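Local atomic coordinates of probable mannosyltransferase KTR4 (Saccharomyces cerevisiae, PDB entry 5A08), a protein that is a probable mannosyltransferase of the glycolipid 2-alpha-mannosyltransferase family, built on a GT-A type glycosyltransferase fold. Residues D51-P56 with W295-S300; Y138-D143 with R162-G167. All coordinates share one frame; numbering follows the deposited sequence.

From the N terminus, the chain leaves helix 43-53 through the loop residues 54-56 and returns to it only 239 residues later, at the end of helix 293-297; contact 1 closes this long loop. Contact 2 falls within it and spans a short loop, strand 138-142 to helix 148-156 to strand 164-168, so the two are nested and do not cross. Their centres are 40 Å apart, on opposite sides of the chain's centre, and their nearest atoms are about 23 Å apart. Contact 1 joins the N-terminal helix to a helix end at the periphery; contact 2 pairs parallel strands of the mixed sheet. All four segments belong to the mannosyltransferase family region of the chain.

Contact 1. Residues D51-P56 with W295-S300. With CA (calcium ion), chain G; CA (calcium ion), chain E; ACT (acetate ion), chain D.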
ATOM      1  N   ASP B  51      13.955  -3.715 -21.784  1.00 20.94           N
ATOM      2  CA  ASP B  51      15.153  -4.441 -21.425  1.00 23.01           C
ATOM      3  C   ASP B  51      15.256  -4.521 -19.922  1.00 23.75           C
ATOM      4  O   ASP B  51      15.646  -5.542 -19.398  1.00 23.17           O
ATOM      5  CB  ASP B  51      16.434  -3.839 -21.977  1.00 22.83           C
ATOM      6  CG  ASP B  51      16.543  -4.008 -23.446  1.00 24.82           C
ATOM      7  OD1 ASP B  51      15.763  -4.786 -24.034  1.00 26.39           O
ATOM      8  OD2 ASP B  51      17.371  -3.311 -24.041  1.00 29.21           O
ATOM      9  N   ARG B  52      15.010  -3.415 -19.238  1.00 24.25           N
ATOM     10  CA  ARG B  52      15.183  -3.401 -17.775  1.00 25.84           C
ATOM     11  C   ARG B  52      14.193  -4.372 -17.099  1.00 21.38           C
ATOM     12  O   ARG B  52      14.538  -4.999 -16.146  1.00 19.55           O
ATOM     13  CB  ARG B  52      14.958  -2.011 -17.244  1.00 30.64           C
ATOM     14  CG  ARG B  52      16.272  -1.268 -17.130  1.00 40.55           C
ATOM     15  CD  ARG B  52      16.123   0.158 -17.597  1.00 47.10           C
ATOM     16  NE  ARG B  52      15.509   1.033 -16.589  1.00 50.29           N
ATOM     17  CZ  ARG B  52      14.813   2.139 -16.878  1.00 50.01           C
ATOM     18  NH1 ARG B  52      14.562   2.507 -18.153  1.00 50.72           N
ATOM     19  NH2 ARG B  52      14.365   2.882 -15.881  1.00 46.12           N
ATOM     20  N   LEU B  53      12.983  -4.483 -17.642  1.00 16.85           N
ATOM     21  CA  LEU B  53      11.997  -5.351 -17.098  1.00 17.95           C
ATOM     22  C   LEU B  53      12.293  -6.836 -17.334  1.00 18.33           C
ATOM     23  O   LEU B  53      11.646  -7.695 -16.752  1.00 17.68           O
ATOM     24  CB  LEU B  53      10.625  -5.015 -17.656  1.00 18.75           C
ATOM     25  CG  LEU B  53      10.092  -3.649 -17.213  1.00 18.34           C
ATOM     26  CD1 LEU B  53       8.753  -3.280 -17.809  1.00 19.09           C
ATOM     27  CD2 LEU B  53       9.962  -3.656 -15.708  1.00 19.43           C
ATOM     28  N   HIS B  54      13.250  -7.133 -18.199  1.00 17.54           N
ATOM     29  CA  HIS B  54      13.544  -8.522 -18.567  1.00 18.16           C
ATOM     30  C   HIS B  54      14.869  -8.972 -18.011  1.00 18.69           C
ATOM     31  O   HIS B  54      15.295 -10.054 -18.342  1.00 19.01           O
ATOM     32  CB  HIS B  54      13.509  -8.744 -20.111  1.00 16.98           C
ATOM     33  CG  HIS B  54      12.138  -8.834 -20.693  1.00 16.82           C
ATOM     34  ND1 HIS B  54      11.457  -7.741 -21.216  1.00 18.45           N
ATOM     35  CD2 HIS B  54      11.341  -9.915 -20.916  1.00 18.26           C
ATOM     36  CE1 HIS B  54      10.301  -8.156 -21.737  1.00 18.50           C
ATOM     37  NE2 HIS B  54      10.193  -9.477 -21.547  1.00 16.69           N
ATOM     38  N   GLU B  55      15.500  -8.174 -17.140  1.00 19.28           N
ATOM     39  CA  GLU B  55      16.757  -8.562 -16.568  1.00 22.32           C
ATOM     40  C   GLU B  55      16.842  -8.103 -15.118  1.00 20.26           C
ATOM     41  O   GLU B  55      16.287  -7.126 -14.730  1.00 18.29           O
ATOM     42  CB  GLU B  55      17.958  -7.970 -17.379  1.00 24.35           C
ATOM     43  CG  GLU B  55      18.153  -6.491 -17.156  1.00 29.06           C
ATOM     44  CD  GLU B  55      19.103  -5.810 -18.150  1.00 36.35           C
ATOM     45  OE1 GLU B  55      19.832  -6.527 -18.840  1.00 37.72           O
ATOM     46  OE2 GLU B  55      19.035  -4.544 -18.303  1.00 48.55           O
ATOM     47  N   PRO B  56      17.571  -8.843 -14.340  1.00 20.25           N
ATOM     48  CA  PRO B  56      17.726  -8.489 -12.961  1.00 20.02           C
ATOM     49  C   PRO B  56      18.520  -7.239 -12.786  1.00 19.26           C
ATOM     50  O   PRO B  56      19.309  -6.868 -13.616  1.00 20.45           O
ATOM     51  CB  PRO B  56      18.453  -9.704 -12.357  1.00 20.30           C
ATOM     52  CG  PRO B  56      19.186 -10.320 -13.531  1.00 20.38           C
ATOM     53  CD  PRO B  56      18.213 -10.132 -14.681  1.00 19.17           C
ATOM     54  N   TRP B 295      12.989  -1.113  -8.417  1.00 14.77           N
ATOM     55  CA  TRP B 295      12.394  -1.684  -7.217  1.00 13.32           C
ATOM     56  C   TRP B 295      11.771  -3.023  -7.553  1.00 13.47           C
ATOM     57  O   TRP B 295      11.895  -3.966  -6.798  1.00 12.39           O
ATOM     58  CB  TRP B 295      11.314  -0.755  -6.719  1.00 12.93           C
ATOM     59  CG  TRP B 295      10.586  -1.065  -5.488  1.00 11.19           C
ATOM     60  CD1 TRP B 295      11.083  -1.175  -4.262  1.00 11.71           C
ATOM     61  CD2 TRP B 295       9.193  -1.139  -5.356  1.00 10.94           C
ATOM     62  NE1 TRP B 295      10.070  -1.392  -3.348  1.00 10.93           N
ATOM     63  CE2 TRP B 295       8.898  -1.354  -4.017  1.00 10.43           C
ATOM     64  CE3 TRP B 295       8.147  -1.049  -6.253  1.00 10.96           C
ATOM     65  CZ2 TRP B 295       7.608  -1.461  -3.545  1.00 10.83           C
ATOM     66  CZ3 TRP B 295       6.869  -1.125  -5.777  1.00 11.23           C
ATOM     67  CH2 TRP B 295       6.617  -1.336  -4.420  1.00 10.77           C
ATOM     68  N   LEU B 296      11.111  -3.095  -8.704  1.00 13.32           N
ATOM     69  CA  LEU B 296      10.582  -4.361  -9.138  1.00 12.88           C
ATOM     70  C   LEU B 296      11.606  -5.434  -9.431  1.00 13.87           C
ATOM     71  O   LEU B 296      11.266  -6.633  -9.395  1.00 14.05           O
ATOM     72  CB  LEU B 296       9.741  -4.164 -10.404  1.00 13.08           C
ATOM     73  CG  LEU B 296       8.547  -3.222 -10.262  1.00 12.97           C
ATOM     74  CD1 LEU B 296       7.839  -3.040 -11.582  1.00 13.47           C
ATOM     75  CD2 LEU B 296       7.609  -3.704  -9.213  1.00 12.60           C
ATOM     76  N   LYS B 297      12.823  -5.024  -9.794  1.00 13.49           N
ATOM     77  CA  LYS B 297      13.806  -5.918 -10.320  1.00 13.42           C
ATOM     78  C   LYS B 297      14.970  -6.165  -9.415  1.00 14.79           C
ATOM     79  O   LYS B 297      15.900  -6.875  -9.783  1.00 14.29           O
ATOM     80  CB  LYS B 297      14.344  -5.308 -11.606  1.00 14.20           C
ATOM     81  CG  LYS B 297      13.287  -5.008 -12.624  1.00 13.46           C
ATOM     82  CD  LYS B 297      12.527  -6.198 -13.183  1.00 14.74           C
ATOM     83  CE  LYS B 297      13.398  -7.251 -13.810  1.00 15.89           C
ATOM     84  NZ  LYS B 297      12.603  -8.468 -14.251  1.00 16.79           N
ATOM     85  N   ASP B 298      14.931  -5.644  -8.184  1.00 16.28           N
ATOM     86  CA  ASP B 298      16.038  -5.813  -7.277  1.00 16.22           C
ATOM     87  C   ASP B 298      16.047  -7.240  -6.745  1.00 17.55           C
ATOM     88  O   ASP B 298      15.234  -7.628  -5.910  1.00 19.01           O
ATOM     89  CB  ASP B 298      15.984  -4.796  -6.145  1.00 16.30           C
ATOM     90  CG  ASP B 298      17.257  -4.771  -5.326  1.00 18.12           C
ATOM     91  OD1 ASP B 298      18.177  -5.529  -5.667  1.00 19.97           O
ATOM     92  OD2 ASP B 298      17.362  -4.024  -4.326  1.00 17.78           O
ATOM     93  N   ASN B 299      17.057  -7.976  -7.179  1.00 17.75           N
ATOM     94  CA  ASN B 299      17.280  -9.373  -6.830  1.00 17.21           C
ATOM     95  C   ASN B 299      18.371  -9.538  -5.801  1.00 17.38           C
ATOM     96  O   ASN B 299      18.673 -10.631  -5.413  1.00 18.78           O
ATOM     97  CB  ASN B 299      17.652 -10.140  -8.126  1.00 18.41           C
ATOM     98  CG  ASN B 299      18.921  -9.592  -8.833  1.00 19.96           C
ATOM     99  OD1 ASN B 299      19.069  -8.374  -9.085  1.00 18.54           O
ATOM    100  ND2 ASN B 299      19.859 -10.460  -9.088  1.00 21.57           N
ATOM    101  N   SER B 300      18.959  -8.439  -5.336  1.00 17.27           N
ATOM    102  CA  SER B 300      20.186  -8.519  -4.542  1.00 18.47           C
ATOM    103  C   SER B 300      19.992  -8.935  -3.086  1.00 19.04           C
ATOM    104  O   SER B 300      20.911  -9.521  -2.517  1.00 18.48           O
ATOM    105  CB  SER B 300      20.980  -7.211  -4.596  1.00 18.56           C
ATOM    106  OG  SER B 300      20.230  -6.038  -4.168  1.00 18.91           O
TER
HETATM  107 CA    CA G1468       8.899 -10.378 -22.448  1.00  5.55          CA
HETATM  108 CA    CA E1466      16.972  -4.023 -26.483  1.00 56.16          CA
HETATM  109  C   ACT D1465      13.926 -11.692 -15.736  1.00 22.75           C
HETATM  110  O   ACT D1465      14.892 -11.742 -14.918  1.00 22.30           O
HETATM  111  OXT ACT D1465      13.196 -10.683 -15.870  1.00 24.63           O
HETATM  112  CH3 ACT D1465      13.590 -12.898 -16.578  1.00 21.90           C
HETATM  113  O   HOH W   1      15.665  -5.772 -26.712  1.00 37.00           O
HETATM  114  O   HOH W   2      18.447  -2.749 -26.587  1.00 36.39           O
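Lys297 reaches from the end of helix 293-297 into the loop that follows helix 43-53. CG stands beside the backbone N (chi1 -56°), and further bends at chi2 and chi3 carry CE to 3.0 Å from Glu55 O and 3.4 Å from Arg52 O. The ammonium then bonds to Leu53 O, NZ to O 2.8 Å, from well above the carbonyl plane rather than along a lone pair. NZ also holds OXT of an acetate ion at 2.8 Å. Gly311 O and Tyr306 OH are further partners, so four share the three N-H of this buried group, whose charge the acetate probably balances. Alongside, the Pro56 ring lays CB against the amide of Asn299, 3.6 Å from Asn299 CG, while Asn299 ND2 turns to Tyr58 O. Leu53 CD2 comes only loosely to Lys297 CD and packs on Trp273 and Met277 of helix 272-282. At the outer side, Asp51 binds a calcium ion through both carboxylate oxygens, together with Asp47. Asp298 OD1 accepts from Ser300 N and OG, an Asx turn as the chain leaves helix 293-297; Lys297, from the end of that helix, ties it to the C-terminal end of helix 43-53.

Contact 2. Residues Y138-D143 with R162-G167; sequences YTFLND and RVVEFG
The Phe140 and Phe166 rings stand as neighbours on one face of the sheet, almost parallel (16°) but offset with little overlap, their centroids 5.2 Å apart. The nearest atoms are Phe140 CD1 and Phe166 CE2, at 3.6 Å. Glu165 O and Val164 CG1 sit at the edge of the Phe140 ring, near its plane, and Phe146 meets Phe166 edge to face. The Tyr138 ring is likewise met at its edge: Arg162 CD lies in its plane, 3.8 Å from Tyr138 CE1. The Arg162 guanidinium is nearly coplanar with that ring, 17° between planes, so this is an edge contact and not a cation-pi stack. CG of Arg162 is opposite the backbone N (chi1 -172°), and bends at chi2 and chi3 bring CG and CD across the CD1-CE1 edge of the ring. Both polar ends are held by Glu127: Tyr138 OH by a hydrogen bond to OE2, Arg162 NH2 by a salt bridge to OE1.

The strands that carry these rings run parallel. Tyr138 N to Val163 O begins the ladder; Glu165 N to Tyr138 O, Phe140 N to Glu165 O and Gly167 N to Phe140 O follow, each 2.8 Å long, and Asn142 N to Gly167 O ends it, longer at 3.1 Å. Thr139, Leu141 and Glu165 take the other face, where Leu141 CD2 lies 4.1 Å from Gly167 CA; Glu165 is salt-bridged to Lys224.

This is a beta-alpha-beta unit: helix 148-156 connects the strands and meets the aromatic face, Phe140 on Ile154 and Phe166 on Phe150. Helix 116-131 covers Tyr138 and Phe140 through Ile123, and strand 105-110 pairs in parallel with strand 138-142 on its other side.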
ATOM      1  N   TYR B 138     -15.456   8.521   7.916  1.00 15.20           N
ATOM      2  CA  TYR B 138     -15.172   7.116   7.819  1.00 14.57           C
ATOM      3  C   TYR B 138     -16.213   6.427   6.954  1.00 14.19           C
ATOM      4  O   TYR B 138     -17.423   6.679   7.111  1.00 16.39           O
ATOM      5  CB  TYR B 138     -15.198   6.445   9.188  1.00 14.76           C
ATOM      6  CG  TYR B 138     -14.109   6.967  10.120  1.00 14.73           C
ATOM      7  CD1 TYR B 138     -14.237   8.201  10.719  1.00 14.68           C
ATOM      8  CD2 TYR B 138     -12.961   6.246  10.351  1.00 14.23           C
ATOM      9  CE1 TYR B 138     -13.265   8.672  11.563  1.00 15.27           C
ATOM     10  CE2 TYR B 138     -11.967   6.729  11.166  1.00 13.90           C
ATOM     11  CZ  TYR B 138     -12.122   7.921  11.770  1.00 14.99           C
ATOM     12  OH  TYR B 138     -11.128   8.390  12.557  1.00 15.83           O
ATOM     13  N   THR B 139     -15.715   5.568   6.085  1.00 12.49           N
ATOM     14  CA  THR B 139     -16.508   4.697   5.319  1.00 12.88           C
ATOM     15  C   THR B 139     -16.096   3.285   5.709  1.00 13.04           C
ATOM     16  O   THR B 139     -14.922   2.947   5.655  1.00 12.18           O
ATOM     17  CB  THR B 139     -16.265   4.914   3.815  1.00 13.10           C
ATOM     18  OG1 THR B 139     -16.408   6.300   3.458  1.00 13.03           O
ATOM     19  CG2 THR B 139     -17.203   4.101   3.021  1.00 13.86           C
ATOM     20  N   PHE B 140     -17.084   2.472   6.086  1.00 13.39           N
ATOM     21  CA  PHE B 140     -16.909   1.087   6.438  1.00 13.42           C
ATOM     22  C   PHE B 140     -17.610   0.246   5.390  1.00 14.49           C
ATOM     23  O   PHE B 140     -18.766   0.481   5.055  1.00 15.25           O
ATOM     24  CB  PHE B 140     -17.559   0.803   7.804  1.00 12.88           C
ATOM     25  CG  PHE B 140     -16.891   1.519   8.910  1.00 13.38           C
ATOM     26  CD1 PHE B 140     -17.249   2.789   9.212  1.00 14.15           C
ATOM     27  CD2 PHE B 140     -15.827   0.966   9.548  1.00 14.13           C
ATOM     28  CE1 PHE B 140     -16.627   3.522  10.192  1.00 14.78           C
ATOM     29  CE2 PHE B 140     -15.177   1.676  10.570  1.00 16.32           C
ATOM     30  CZ  PHE B 140     -15.581   2.977  10.881  1.00 15.26           C
ATOM     31  N   LEU B 141     -16.944  -0.794   4.934  1.00 15.59           N
ATOM     32  CA  LEU B 141     -17.557  -1.733   3.999  1.00 15.39           C
ATOM     33  C   LEU B 141     -17.417  -3.100   4.573  1.00 15.54           C
ATOM     34  O   LEU B 141     -16.462  -3.385   5.317  1.00 15.36           O
ATOM     35  CB  LEU B 141     -16.873  -1.649   2.635  1.00 14.86           C
ATOM     36  CG  LEU B 141     -16.883  -0.265   1.977  1.00 15.36           C
ATOM     37  CD1 LEU B 141     -16.113  -0.333   0.651  1.00 16.68           C
ATOM     38  CD2 LEU B 141     -18.279   0.232   1.696  1.00 14.88           C
ATOM     39  N   ASN B 142     -18.358  -3.933   4.231  1.00 16.36           N
ATOM     40  CA  ASN B 142     -18.445  -5.292   4.734  1.00 17.59           C
ATOM     41  C   ASN B 142     -19.101  -6.162   3.670  1.00 19.11           C
ATOM     42  O   ASN B 142     -20.020  -5.708   2.956  1.00 20.60           O
ATOM     43  CB  ASN B 142     -19.336  -5.278   5.946  1.00 17.55           C
ATOM     44  CG  ASN B 142     -19.334  -6.564   6.708  1.00 17.21           C
ATOM     45  OD1 ASN B 142     -18.780  -7.611   6.279  1.00 15.94           O
ATOM     46  ND2 ASN B 142     -19.815  -6.454   7.950  1.00 18.01           N
ATOM     47  N   ASP B 143     -18.625  -7.392   3.546  1.00 20.21           N
ATOM     48  CA  ASP B 143     -19.218  -8.319   2.582  1.00 22.68           C
ATOM     49  C   ASP B 143     -20.514  -8.896   3.154  1.00 24.72           C
ATOM     50  O   ASP B 143     -21.337  -9.384   2.433  1.00 24.07           O
ATOM     51  CB  ASP B 143     -18.245  -9.393   2.204  1.00 21.79           C
ATOM     52  CG  ASP B 143     -17.875 -10.264   3.373  1.00 22.86           C
ATOM     53  OD1 ASP B 143     -17.323  -9.762   4.387  1.00 20.29           O
ATOM     54  OD2 ASP B 143     -18.109 -11.467   3.256  1.00 24.07           O
ATOM     55  N   ARG B 162     -18.770  13.523  13.662  1.00 26.53           N
ATOM     56  CA  ARG B 162     -17.984  12.772  12.723  1.00 24.37           C
ATOM     57  C   ARG B 162     -18.901  11.974  11.842  1.00 22.90           C
ATOM     58  O   ARG B 162     -19.743  11.214  12.307  1.00 24.37           O
ATOM     59  CB  ARG B 162     -17.001  11.843  13.420  1.00 23.71           C
ATOM     60  CG  ARG B 162     -16.041  11.182  12.451  1.00 23.72           C
ATOM     61  CD  ARG B 162     -14.919  12.068  11.922  1.00 21.81           C
ATOM     62  NE  ARG B 162     -13.976  12.394  13.000  1.00 22.02           N
ATOM     63  CZ  ARG B 162     -13.919  13.551  13.641  1.00 19.52           C
ATOM     64  NH1 ARG B 162     -14.717  14.549  13.297  1.00 20.16           N
ATOM     65  NH2 ARG B 162     -13.048  13.732  14.598  1.00 20.63           N
ATOM     66  N   VAL B 163     -18.731  12.133  10.538  1.00 20.86           N
ATOM     67  CA  VAL B 163     -19.547  11.426   9.554  1.00 20.19           C
ATOM     68  C   VAL B 163     -19.031  10.016   9.283  1.00 20.01           C
ATOM     69  O   VAL B 163     -17.814   9.836   9.069  1.00 20.46           O
ATOM     70  CB  VAL B 163     -19.558  12.234   8.237  1.00 21.85           C
ATOM     71  CG1 VAL B 163     -20.223  11.463   7.137  1.00 20.20           C
ATOM     72  CG2 VAL B 163     -20.230  13.593   8.470  1.00 22.39           C
ATOM     73  N   VAL B 164     -19.931   9.015   9.329  1.00 18.89           N
ATOM     74  CA  VAL B 164     -19.616   7.633   9.123  1.00 19.60           C
ATOM     75  C   VAL B 164     -20.626   7.073   8.175  1.00 19.87           C
ATOM     76  O   VAL B 164     -21.787   7.421   8.237  1.00 19.81           O
ATOM     77  CB  VAL B 164     -19.645   6.792  10.406  1.00 20.96           C
ATOM     78  CG1 VAL B 164     -18.610   7.300  11.398  1.00 22.13           C
ATOM     79  CG2 VAL B 164     -21.031   6.832  11.072  1.00 25.22           C
ATOM     80  N   GLU B 165     -20.195   6.218   7.279  1.00 17.46           N
ATOM     81  CA  GLU B 165     -21.117   5.570   6.401  1.00 17.79           C
ATOM     82  C   GLU B 165     -20.771   4.111   6.379  1.00 16.18           C
ATOM     83  O   GLU B 165     -19.598   3.755   6.445  1.00 18.03           O
ATOM     84  CB  GLU B 165     -21.035   6.160   5.001  1.00 18.27           C
ATOM     85  CG  GLU B 165     -21.595   7.542   4.889  1.00 21.02           C
ATOM     86  CD  GLU B 165     -21.727   7.967   3.409  1.00 23.34           C
ATOM     87  OE1 GLU B 165     -20.688   7.980   2.681  1.00 20.16           O
ATOM     88  OE2 GLU B 165     -22.899   8.161   2.961  1.00 24.59           O
ATOM     89  N   PHE B 166     -21.775   3.270   6.307  1.00 14.85           N
ATOM     90  CA  PHE B 166     -21.589   1.820   6.364  1.00 17.15           C
ATOM     91  C   PHE B 166     -22.220   1.257   5.120  1.00 17.86           C
ATOM     92  O   PHE B 166     -23.341   1.587   4.807  1.00 20.38           O
ATOM     93  CB  PHE B 166     -22.351   1.223   7.576  1.00 16.96           C
ATOM     94  CG  PHE B 166     -21.892   1.781   8.895  1.00 17.59           C
ATOM     95  CD1 PHE B 166     -22.454   2.946   9.403  1.00 17.16           C
ATOM     96  CD2 PHE B 166     -20.836   1.208   9.561  1.00 17.59           C
ATOM     97  CE1 PHE B 166     -22.036   3.478  10.618  1.00 18.10           C
ATOM     98  CE2 PHE B 166     -20.383   1.780  10.728  1.00 18.24           C
ATOM     99  CZ  PHE B 166     -21.009   2.889  11.271  1.00 17.27           C
ATOM    100  N   GLY B 167     -21.522   0.408   4.412  1.00 18.06           N
ATOM    101  CA  GLY B 167     -22.049  -0.101   3.153  1.00 17.15           C
ATOM    102  C   GLY B 167     -21.765  -1.541   3.043  1.00 17.44           C
ATOM    103  O   GLY B 167     -20.664  -2.003   3.379  1.00 16.80           O
TER